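Local coordinates for protein ethylbenzene dehydrogenase alpha-subunit (Aromatoleum aromaticum, PDB 2IVF) that is the molybdenum-carrying alpha subunit of an enzyme of the molybdopterin oxidoreductase family and binds two pterin guanosine nucleotide ligands and an iron/sulfur cluster, at residues G182-I187 / R593-K598; F320-V325 / D377-L382; K598-Y603 / D623-K628. One frame throughout, in Å; residues are numbered along the deposited sequence.

Contact 1: residues G182-I187 / R593-K598; sequences GSDGFI and RPAPDK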
loop_
_atom_site.group_PDB
_atom_site.type_symbol
_atom_site.label_atom_id
_atom_site.label_comp_id
_atom_site.label_asym_id
_atom_site.label_seq_id
_atom_site.Cartn_x
_atom_site.Cartn_y
_atom_site.Cartn_z
ATOM N N GLY A 182 15.330 -36.300 -17.660
ATOM C CA GLY A 182 16.006 -35.080 -18.098
ATOM C C GLY A 182 15.510 -33.843 -17.401
ATOM O O GLY A 182 14.735 -33.906 -16.437
ATOM N N SER A 183 15.898 -32.701 -17.942
ATOM C CA SER A 183 15.799 -31.470 -17.242
ATOM C C SER A 183 14.376 -30.893 -17.216
ATOM O O SER A 183 14.113 -29.958 -16.465
ATOM C CB SER A 183 16.811 -30.483 -17.841
ATOM O OG SER A 183 16.413 -30.011 -19.117
ATOM N N ASP A 184 13.460 -31.435 -18.028
ATOM C CA ASP A 184 12.066 -30.954 -18.020
ATOM C C ASP A 184 11.305 -31.134 -16.693
ATOM O O ASP A 184 10.239 -30.523 -16.498
ATOM C CB ASP A 184 11.273 -31.577 -19.193
ATOM C CG ASP A 184 11.174 -30.644 -20.417
ATOM O OD1 ASP A 184 11.794 -29.553 -20.401
ATOM O OD2 ASP A 184 10.428 -31.007 -21.380
ATOM N N GLY A 185 11.857 -31.919 -15.769
ATOM C CA GLY A 185 11.211 -32.165 -14.476
ATOM C C GLY A 185 11.294 -31.058 -13.432
ATOM O O GLY A 185 10.568 -31.102 -12.429
ATOM N N PHE A 186 12.156 -30.068 -13.687
ATOM C CA PHE A 186 12.414 -28.962 -12.773
ATOM C C PHE A 186 11.731 -27.717 -13.297
ATOM O O PHE A 186 11.911 -27.363 -14.459
ATOM C CB PHE A 186 13.922 -28.676 -12.658
ATOM C CG PHE A 186 14.255 -27.544 -11.713
ATOM C CD1 PHE A 186 14.436 -27.797 -10.375
ATOM C CD2 PHE A 186 14.467 -26.247 -12.181
ATOM C CE1 PHE A 186 14.754 -26.772 -9.500
ATOM C CE2 PHE A 186 14.755 -25.200 -11.304
ATOM C CZ PHE A 186 14.906 -25.458 -9.975
ATOM N N ILE A 187 10.966 -27.053 -12.424
ATOM C CA ILE A 187 10.244 -25.856 -12.774
ATOM C C ILE A 187 10.522 -24.825 -11.745
ATOM O O ILE A 187 10.240 -25.031 -10.573
ATOM C CB ILE A 187 8.693 -26.109 -12.856
ATOM C CG1 ILE A 187 8.441 -27.285 -13.782
ATOM C CG2 ILE A 187 7.907 -24.856 -13.372
ATOM C CD1 ILE A 187 7.016 -27.592 -13.877
ATOM N N ARG A 593 6.796 -26.553 -22.646
ATOM C CA ARG A 593 7.632 -27.237 -21.665
ATOM C C ARG A 593 7.042 -26.997 -20.281
ATOM O O ARG A 593 6.435 -25.929 -20.057
ATOM C CB ARG A 593 9.067 -26.680 -21.671
ATOM C CG ARG A 593 9.792 -26.801 -22.981
ATOM C CD ARG A 593 11.234 -26.313 -22.904
ATOM N NE ARG A 593 12.064 -27.093 -21.965
ATOM C CZ ARG A 593 13.152 -26.612 -21.349
ATOM N NH1 ARG A 593 13.574 -25.367 -21.584
ATOM N NH2 ARG A 593 13.838 -27.364 -20.503
ATOM N N PRO A 594 7.150 -27.998 -19.381
ATOM C CA PRO A 594 7.639 -29.335 -19.711
ATOM C C PRO A 594 6.812 -29.979 -20.807
ATOM O O PRO A 594 5.628 -29.724 -20.899
ATOM C CB PRO A 594 7.444 -30.150 -18.424
ATOM C CG PRO A 594 7.137 -29.211 -17.355
ATOM C CD PRO A 594 6.783 -27.872 -17.959
ATOM N N ALA A 595 7.442 -30.803 -21.635
ATOM C CA ALA A 595 6.723 -31.459 -22.699
ATOM C C ALA A 595 5.523 -32.209 -22.064
ATOM O O ALA A 595 5.614 -32.685 -20.920
ATOM C CB ALA A 595 7.649 -32.419 -23.449
ATOM N N PRO A 596 4.383 -32.284 -22.776
ATOM C CA PRO A 596 3.212 -33.041 -22.287
ATOM C C PRO A 596 3.457 -34.466 -21.822
ATOM O O PRO A 596 2.709 -34.963 -20.993
ATOM C CB PRO A 596 2.269 -32.997 -23.488
ATOM C CG PRO A 596 2.535 -31.617 -24.034
ATOM C CD PRO A 596 4.058 -31.604 -24.046
ATOM N N ASP A 597 4.485 -35.133 -22.326
ATOM C CA ASP A 597 4.763 -36.478 -21.853
ATOM C C ASP A 597 5.812 -36.502 -20.741
ATOM O O ASP A 597 6.215 -37.554 -20.299
ATOM C CB ASP A 597 5.152 -37.407 -23.013
ATOM C CG ASP A 597 6.295 -36.862 -23.848
ATOM O OD1 ASP A 597 6.874 -35.798 -23.513
ATOM O OD2 ASP A 597 6.613 -37.517 -24.853
ATOM N N LYS A 598 6.264 -35.345 -20.282
ATOM C CA LYS A 598 7.092 -35.299 -19.093
ATOM C C LYS A 598 6.177 -34.984 -17.894
ATOM O O LYS A 598 5.052 -34.483 -18.062
ATOM C CB LYS A 598 8.159 -34.196 -19.232
ATOM C CG LYS A 598 9.101 -34.372 -20.432
ATOM C CD LYS A 598 9.987 -35.606 -20.284
ATOM C CE LYS A 598 11.004 -35.712 -21.423
ATOM N NZ LYS A 598 11.833 -36.929 -21.285
#
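Asp184 and Pro594 bring the two backbones together, their CA atoms 5.0 Å apart where the short 3-10 segment 183-185 passes the loop 593-598. The carboxylate of Asp184 carries the contact and divides its oxygens between two kinds of donor. Arg593 grips OD1 side-on with two nitrogens: its NE lies 2.9 Å from Asp184 OD1, on the syn side, while NH2 meets the same oxygen nearly along the C-O bond. The two planes are nearly coplanar, 24° apart, and the bend of the arginine chain at chi3 (62°) turns this edge of the guanidinium to the acid. The other oxygen, Asp184 OD2, takes an almost straight bond (171°) from Ala595 N at 3.0 Å, arriving from above the carboxylate plane. Three N-H groups thus hold the buried carboxylate and fix its rotation, and would be expected to stabilise its negative charge. In the fold, Gly182, with positive phi, follows helix 163-181 and Ile187 belongs to strand 186-188 of a mixed sheet, so the bridge ties a helix-to-strand turn to the loop that leads into the neighbouring strand, 602-606. A cis peptide bond precedes Pro594, whose CB packs 3.4 Å from Asp184 O. Ile187 CD1 touches the same ring at CG, 3.8 Å away, with Trp549 of helix 546-553 against both side chains. Asp211 O, outside the two segments, accepts from Arg593 NH2 and Ser183 OG.

Contact 2: residues F320-V325 / D377-L382; sequences FDRQFV and DFMPAL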
loop_
_atom_site.group_PDB
_atom_site.type_symbol
_atom_site.label_atom_id
_atom_site.label_comp_id
_atom_site.label_asym_id
_atom_site.label_seq_id
_atom_site.Cartn_x
_atom_site.Cartn_y
_atom_site.Cartn_z
ATOM N N PHE A 320 -9.789 15.354 -35.830
ATOM C CA PHE A 320 -8.597 14.523 -35.811
ATOM C C PHE A 320 -7.394 15.178 -36.538
ATOM O O PHE A 320 -7.542 16.018 -37.427
ATOM C CB PHE A 320 -8.901 13.099 -36.346
ATOM C CG PHE A 320 -9.310 13.057 -37.774
ATOM C CD1 PHE A 320 -10.622 13.235 -38.126
ATOM C CD2 PHE A 320 -8.380 12.812 -38.780
ATOM C CE1 PHE A 320 -11.009 13.209 -39.417
ATOM C CE2 PHE A 320 -8.766 12.753 -40.091
ATOM C CZ PHE A 320 -10.073 12.957 -40.422
ATOM N N ASP A 321 -6.208 14.750 -36.139
ATOM C CA ASP A 321 -4.957 15.233 -36.683
ATOM C C ASP A 321 -4.711 14.385 -37.934
ATOM O O ASP A 321 -4.170 13.275 -37.883
ATOM C CB ASP A 321 -3.884 15.076 -35.617
ATOM C CG ASP A 321 -2.533 15.668 -36.000
ATOM O OD1 ASP A 321 -2.220 15.858 -37.187
ATOM O OD2 ASP A 321 -1.742 15.889 -35.051
ATOM N N ARG A 322 -5.146 14.911 -39.065
ATOM C CA ARG A 322 -5.076 14.187 -40.321
ATOM C C ARG A 322 -3.651 13.818 -40.686
ATOM O O ARG A 322 -3.382 12.688 -41.104
ATOM C CB ARG A 322 -5.695 15.016 -41.451
ATOM C CG ARG A 322 -5.732 14.312 -42.789
ATOM C CD ARG A 322 -6.470 15.141 -43.863
ATOM N NE ARG A 322 -7.897 15.200 -43.559
ATOM C CZ ARG A 322 -8.821 14.381 -44.051
ATOM N NH1 ARG A 322 -8.513 13.434 -44.922
ATOM N NH2 ARG A 322 -10.071 14.535 -43.671
ATOM N N GLN A 323 -2.736 14.767 -40.536
ATOM C CA GLN A 323 -1.342 14.542 -40.931
ATOM C C GLN A 323 -0.686 13.406 -40.135
ATOM O O GLN A 323 -0.031 12.529 -40.684
ATOM C CB GLN A 323 -0.586 15.849 -40.764
ATOM C CG GLN A 323 0.771 15.906 -41.430
ATOM C CD GLN A 323 1.163 17.339 -41.783
ATOM O OE1 GLN A 323 0.335 18.274 -41.714
ATOM N NE2 GLN A 323 2.424 17.522 -42.158
ATOM N N PHE A 324 -0.894 13.425 -38.833
ATOM C CA PHE A 324 -0.349 12.439 -37.911
ATOM C C PHE A 324 -0.907 11.076 -38.241
ATOM O O PHE A 324 -0.168 10.083 -38.287
ATOM C CB PHE A 324 -0.726 12.831 -36.475
ATOM C CG PHE A 324 -0.126 11.951 -35.400
ATOM C CD1 PHE A 324 -0.707 10.734 -35.046
ATOM C CD2 PHE A 324 1.009 12.369 -34.708
ATOM C CE1 PHE A 324 -0.160 9.926 -34.052
ATOM C CE2 PHE A 324 1.554 11.578 -33.690
ATOM C CZ PHE A 324 0.970 10.364 -33.353
ATOM N N VAL A 325 -2.222 11.011 -38.447
ATOM C CA VAL A 325 -2.878 9.747 -38.792
ATOM C C VAL A 325 -2.317 9.170 -40.093
ATOM O O VAL A 325 -1.978 7.996 -40.200
ATOM C CB VAL A 325 -4.399 9.959 -38.831
ATOM C CG1 VAL A 325 -5.111 9.069 -39.834
ATOM C CG2 VAL A 325 -4.958 9.800 -37.420
ATOM N N ASP A 377 5.632 12.357 -48.549
ATOM C CA ASP A 377 5.913 13.410 -49.519
ATOM C C ASP A 377 4.626 13.852 -50.230
ATOM O O ASP A 377 4.680 14.602 -51.197
ATOM C CB ASP A 377 7.033 12.990 -50.464
ATOM C CG ASP A 377 6.705 11.764 -51.274
ATOM O OD1 ASP A 377 5.586 11.239 -51.167
ATOM O OD2 ASP A 377 7.587 11.325 -52.044
ATOM N N PHE A 378 3.483 13.383 -49.725
ATOM C CA PHE A 378 2.166 13.832 -50.174
ATOM C C PHE A 378 1.156 13.396 -49.140
ATOM O O PHE A 378 1.473 12.572 -48.303
ATOM C CB PHE A 378 1.816 13.206 -51.518
ATOM C CG PHE A 378 1.349 11.793 -51.421
ATOM C CD1 PHE A 378 2.247 10.768 -51.295
ATOM C CD2 PHE A 378 0.013 11.491 -51.452
ATOM C CE1 PHE A 378 1.817 9.462 -51.190
ATOM C CE2 PHE A 378 -0.416 10.189 -51.363
ATOM C CZ PHE A 378 0.482 9.178 -51.230
ATOM N N MET A 379 -0.066 13.905 -49.200
ATOM C CA MET A 379 -1.097 13.493 -48.254
ATOM C C MET A 379 -1.912 12.332 -48.810
ATOM O O MET A 379 -2.650 12.501 -49.769
ATOM C CB MET A 379 -2.039 14.644 -47.935
ATOM C CG MET A 379 -1.653 15.441 -46.709
ATOM S SD MET A 379 -2.033 14.572 -45.175
ATOM C CE MET A 379 -2.572 15.950 -44.147
ATOM N N PRO A 380 -1.807 11.148 -48.184
ATOM C CA PRO A 380 -2.632 10.016 -48.606
ATOM C C PRO A 380 -4.112 10.291 -48.426
ATOM O O PRO A 380 -4.489 11.048 -47.540
ATOM C CB PRO A 380 -2.194 8.882 -47.665
ATOM C CG PRO A 380 -0.904 9.321 -47.085
ATOM C CD PRO A 380 -0.903 10.798 -47.082
ATOM N N ALA A 381 -4.940 9.643 -49.233
ATOM C CA ALA A 381 -6.393 9.648 -49.036
ATOM C C ALA A 381 -6.724 9.015 -47.701
ATOM O O ALA A 381 -6.018 8.103 -47.252
ATOM C CB ALA A 381 -7.104 8.861 -50.162
ATOM N N LEU A 382 -7.783 9.505 -47.066
ATOM C CA LEU A 382 -8.383 8.831 -45.921
ATOM C C LEU A 382 -9.789 8.428 -46.322
ATOM O O LEU A 382 -10.105 7.236 -46.425
ATOM C CB LEU A 382 -8.409 9.735 -44.691
ATOM C CG LEU A 382 -7.086 9.823 -43.932
ATOM C CD1 LEU A 382 -7.279 10.647 -42.698
ATOM C CD2 LEU A 382 -6.520 8.437 -43.561
HETATM O O HOH W 1 -6.050 12.900 -46.749
#
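Leu382 CD1 lodges between Phe320, just ahead of helix 322-328, and Val325 within it, 3.7 Å from Phe320 CE2 and 3.9 Å from Val325 CG1. The same methyl sits over one face of the Arg322 guanidinium, and Arg322 NH1 is 3.7 Å from Leu382 CB, the two side chains sliding past each other in opposite directions. Phe320 CE2 also lies above the guanidinium, offset toward its rim. Farther along, Met379 lays its terminal methyl on the start of the helix: Met379 CE is 3.7 Å from Gln323 CA and 3.8 Å from Arg322 CG. Bends at chi2 (-75°) and chi3 carry that methyl to the helix backbone. This is packing of an irregular loop, between strands 365-369 and 385-389, against the first turn of a helix whose N-cap is Asp321; its OD1 accepts from Phe324 N. Polar bonds then fix the arginine from outside the apolar patch. A water at the guanidinium edge accepts from Arg322 NH1 and donates to Pro380 O, while NH2 forms a salt bridge with Glu383. Beyond these, Leu467 of helix 454-467 backs Phe320 and Val325, and Pro332 lies against Pro380 and Leu382.

Contact 3: residues K598-Y603 / D623-K628; sequences KTPQVY and DVLFPK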
loop_
_atom_site.group_PDB
_atom_site.type_symbol
_atom_site.label_atom_id
_atom_site.label_comp_id
_atom_site.label_asym_id
_atom_site.label_seq_id
_atom_site.Cartn_x
_atom_site.Cartn_y
_atom_site.Cartn_z
ATOM N N LYS A 598 6.264 -35.345 -20.282
ATOM C CA LYS A 598 7.092 -35.299 -19.093
ATOM C C LYS A 598 6.177 -34.984 -17.894
ATOM O O LYS A 598 5.052 -34.483 -18.062
ATOM C CB LYS A 598 8.159 -34.196 -19.232
ATOM C CG LYS A 598 9.101 -34.372 -20.432
ATOM C CD LYS A 598 9.987 -35.606 -20.284
ATOM C CE LYS A 598 11.004 -35.712 -21.423
ATOM N NZ LYS A 598 11.833 -36.929 -21.285
ATOM N N THR A 599 6.675 -35.249 -16.693
ATOM C CA THR A 599 5.965 -34.933 -15.459
ATOM C C THR A 599 6.787 -33.958 -14.644
ATOM O O THR A 599 7.927 -34.261 -14.282
ATOM C CB THR A 599 5.831 -36.167 -14.570
ATOM O OG1 THR A 599 5.469 -37.284 -15.365
ATOM C CG2 THR A 599 4.796 -35.941 -13.504
ATOM N N PRO A 600 6.223 -32.803 -14.320
ATOM C CA PRO A 600 6.951 -31.953 -13.386
ATOM C C PRO A 600 7.184 -32.707 -12.073
ATOM O O PRO A 600 6.266 -33.391 -11.600
ATOM C CB PRO A 600 6.011 -30.769 -13.153
ATOM C CG PRO A 600 4.841 -30.974 -13.982
ATOM C CD PRO A 600 4.919 -32.249 -14.714
ATOM N N GLN A 601 8.402 -32.633 -11.526
ATOM C CA GLN A 601 8.739 -33.371 -10.289
ATOM C C GLN A 601 9.336 -32.518 -9.191
ATOM O O GLN A 601 9.193 -32.849 -8.014
ATOM C CB GLN A 601 9.671 -34.540 -10.572
ATOM C CG GLN A 601 9.022 -35.579 -11.479
ATOM C CD GLN A 601 9.483 -36.967 -11.214
ATOM O OE1 GLN A 601 10.685 -37.243 -11.113
ATOM N NE2 GLN A 601 8.529 -37.879 -11.109
ATOM N N VAL A 602 10.034 -31.458 -9.581
ATOM C CA VAL A 602 10.666 -30.538 -8.626
ATOM C C VAL A 602 10.255 -29.107 -8.935
ATOM O O VAL A 602 10.368 -28.629 -10.063
ATOM C CB VAL A 602 12.188 -30.709 -8.611
ATOM C CG1 VAL A 602 12.834 -29.770 -7.579
ATOM C CG2 VAL A 602 12.526 -32.129 -8.308
ATOM N N TYR A 603 9.784 -28.417 -7.901
ATOM C CA TYR A 603 9.113 -27.164 -8.084
ATOM C C TYR A 603 9.693 -26.220 -7.107
ATOM O O TYR A 603 9.658 -26.482 -5.927
ATOM C CB TYR A 603 7.625 -27.349 -7.843
ATOM C CG TYR A 603 6.813 -26.120 -8.045
ATOM C CD1 TYR A 603 6.630 -25.201 -6.995
ATOM C CD2 TYR A 603 6.201 -25.860 -9.267
ATOM C CE1 TYR A 603 5.857 -24.087 -7.176
ATOM C CE2 TYR A 603 5.414 -24.754 -9.441
ATOM C CZ TYR A 603 5.249 -23.874 -8.408
ATOM O OH TYR A 603 4.479 -22.757 -8.597
ATOM N N ASP A 623 -4.927 -29.888 -6.133
ATOM C CA ASP A 623 -5.665 -31.037 -6.679
ATOM C C ASP A 623 -4.982 -31.763 -7.827
ATOM O O ASP A 623 -5.177 -32.968 -7.998
ATOM C CB ASP A 623 -7.052 -30.631 -7.147
ATOM C CG ASP A 623 -8.024 -30.432 -6.001
ATOM O OD1 ASP A 623 -7.599 -30.446 -4.821
ATOM O OD2 ASP A 623 -9.228 -30.246 -6.304
ATOM N N VAL A 624 -4.205 -31.034 -8.627
ATOM C CA VAL A 624 -3.684 -31.608 -9.870
ATOM C C VAL A 624 -2.160 -31.637 -9.889
ATOM O O VAL A 624 -1.595 -32.659 -10.178
ATOM C CB VAL A 624 -4.218 -30.873 -11.127
ATOM C CG1 VAL A 624 -3.726 -31.579 -12.377
ATOM C CG2 VAL A 624 -5.790 -30.863 -11.146
ATOM N N LEU A 625 -1.498 -30.526 -9.583
ATOM C CA LEU A 625 -0.032 -30.478 -9.661
ATOM C C LEU A 625 0.697 -31.105 -8.471
ATOM O O LEU A 625 1.561 -31.981 -8.628
ATOM C CB LEU A 625 0.430 -29.033 -9.829
ATOM C CG LEU A 625 1.950 -28.797 -9.868
ATOM C CD1 LEU A 625 2.578 -29.567 -11.040
ATOM C CD2 LEU A 625 2.322 -27.327 -9.915
ATOM N N PHE A 626 0.405 -30.612 -7.273
ATOM C CA PHE A 626 1.123 -31.078 -6.095
ATOM C C PHE A 626 1.257 -32.593 -5.997
ATOM O O PHE A 626 2.355 -33.068 -5.696
ATOM C CB PHE A 626 0.547 -30.482 -4.805
ATOM C CG PHE A 626 0.746 -29.005 -4.658
ATOM C CD1 PHE A 626 1.578 -28.281 -5.505
ATOM C CD2 PHE A 626 0.095 -28.326 -3.626
ATOM C CE1 PHE A 626 1.764 -26.920 -5.325
ATOM C CE2 PHE A 626 0.274 -26.984 -3.442
ATOM C CZ PHE A 626 1.089 -26.271 -4.281
ATOM N N PRO A 627 0.174 -33.378 -6.256
ATOM C CA PRO A 627 0.293 -34.823 -6.259
ATOM C C PRO A 627 1.360 -35.414 -7.195
ATOM O O PRO A 627 1.818 -36.526 -6.948
ATOM C CB PRO A 627 -1.123 -35.287 -6.652
ATOM C CG PRO A 627 -1.973 -34.237 -6.076
ATOM C CD PRO A 627 -1.234 -32.992 -6.456
ATOM N N LYS A 628 1.773 -34.688 -8.228
ATOM C CA LYS A 628 2.786 -35.214 -9.158
ATOM C C LYS A 628 4.180 -34.843 -8.677
ATOM O O LYS A 628 5.161 -35.417 -9.096
ATOM C CB LYS A 628 2.613 -34.586 -10.533
ATOM C CG LYS A 628 1.362 -34.940 -11.267
ATOM C CD LYS A 628 1.036 -33.833 -12.311
ATOM C CE LYS A 628 -0.103 -34.304 -13.199
ATOM N NZ LYS A 628 -0.302 -33.550 -14.450
#
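Apolar packing of Pro600 and Tyr603 against Leu625, with no hydrogen bond between the segments, joins the approach to strand 602-606 with the last part of helix 617-625 and the 3-10 segment 626-628 that follows. Strand, helix and the next strand, 631-636, form a right-handed beta-alpha-beta crossover in the mixed sheet of the molybdopterin oxidoreductase family region, the two strands being parallel neighbours; the contact therefore lies between the first strand of the unit and the later part of its helix. Leu625 brings both of its methyls to the packing. Leu625 CD1 lies 4.0 Å from Pro600 CG, and Leu625 CD2 approaches the Tyr603 ring obliquely, 4.1 Å from Tyr603 CE2. With CG anti to the backbone N (chi1 178°), the leucine carries this fork toward the strand, where it crosses the tyrosine side chain at about a right angle. Trp549 of helix 546-553 touches both Leu625 and Tyr603, extending the apolar layer, and His553 of the same helix packs on Pro600. The tyrosine is fixed at its far end, where the hydroxyl is hydrogen-bonded to Asp189 and Gln608; its side chain is about 9 Å from the bound MD1.

Lys628 closes the more exposed side of the contact. Its chain runs extended beyond CG, and its NZ is hydrogen-bonded to His553 O, leaving the aliphatic base to face segment 598-603. The 3-10 turn that presents it is closed by Lys628 N bonding to Leu625 O at 2.7 Å. Two carbonyl acceptors, Pro600 O and Lys628 O, stand 3.4 Å apart without bonding, and beside them Thr599 CG2 meets Lys628 CB at 3.9 Å.

Overall arrangement
From the N terminus, the chain first reaches segment 182-187, whose partner in contact 1 arrives only after a span of some 400 residues. Contact 2 falls wholly within that span: 320-325 meets 377-382 across a loop of about 50 residues, in a separate part of the molecule, its centre about 52 Å from that of contact 1. Contact 3 begins as contact 1 ends, sharing Lys598, and closes a short loop at 623-628. Contacts 1 and 3 touch and serve one sheet, with strands 186-188 and 602-606 side by side, whereas contact 2 joins a helix start to a loop on the opposite side of the chain's centre from contact 3.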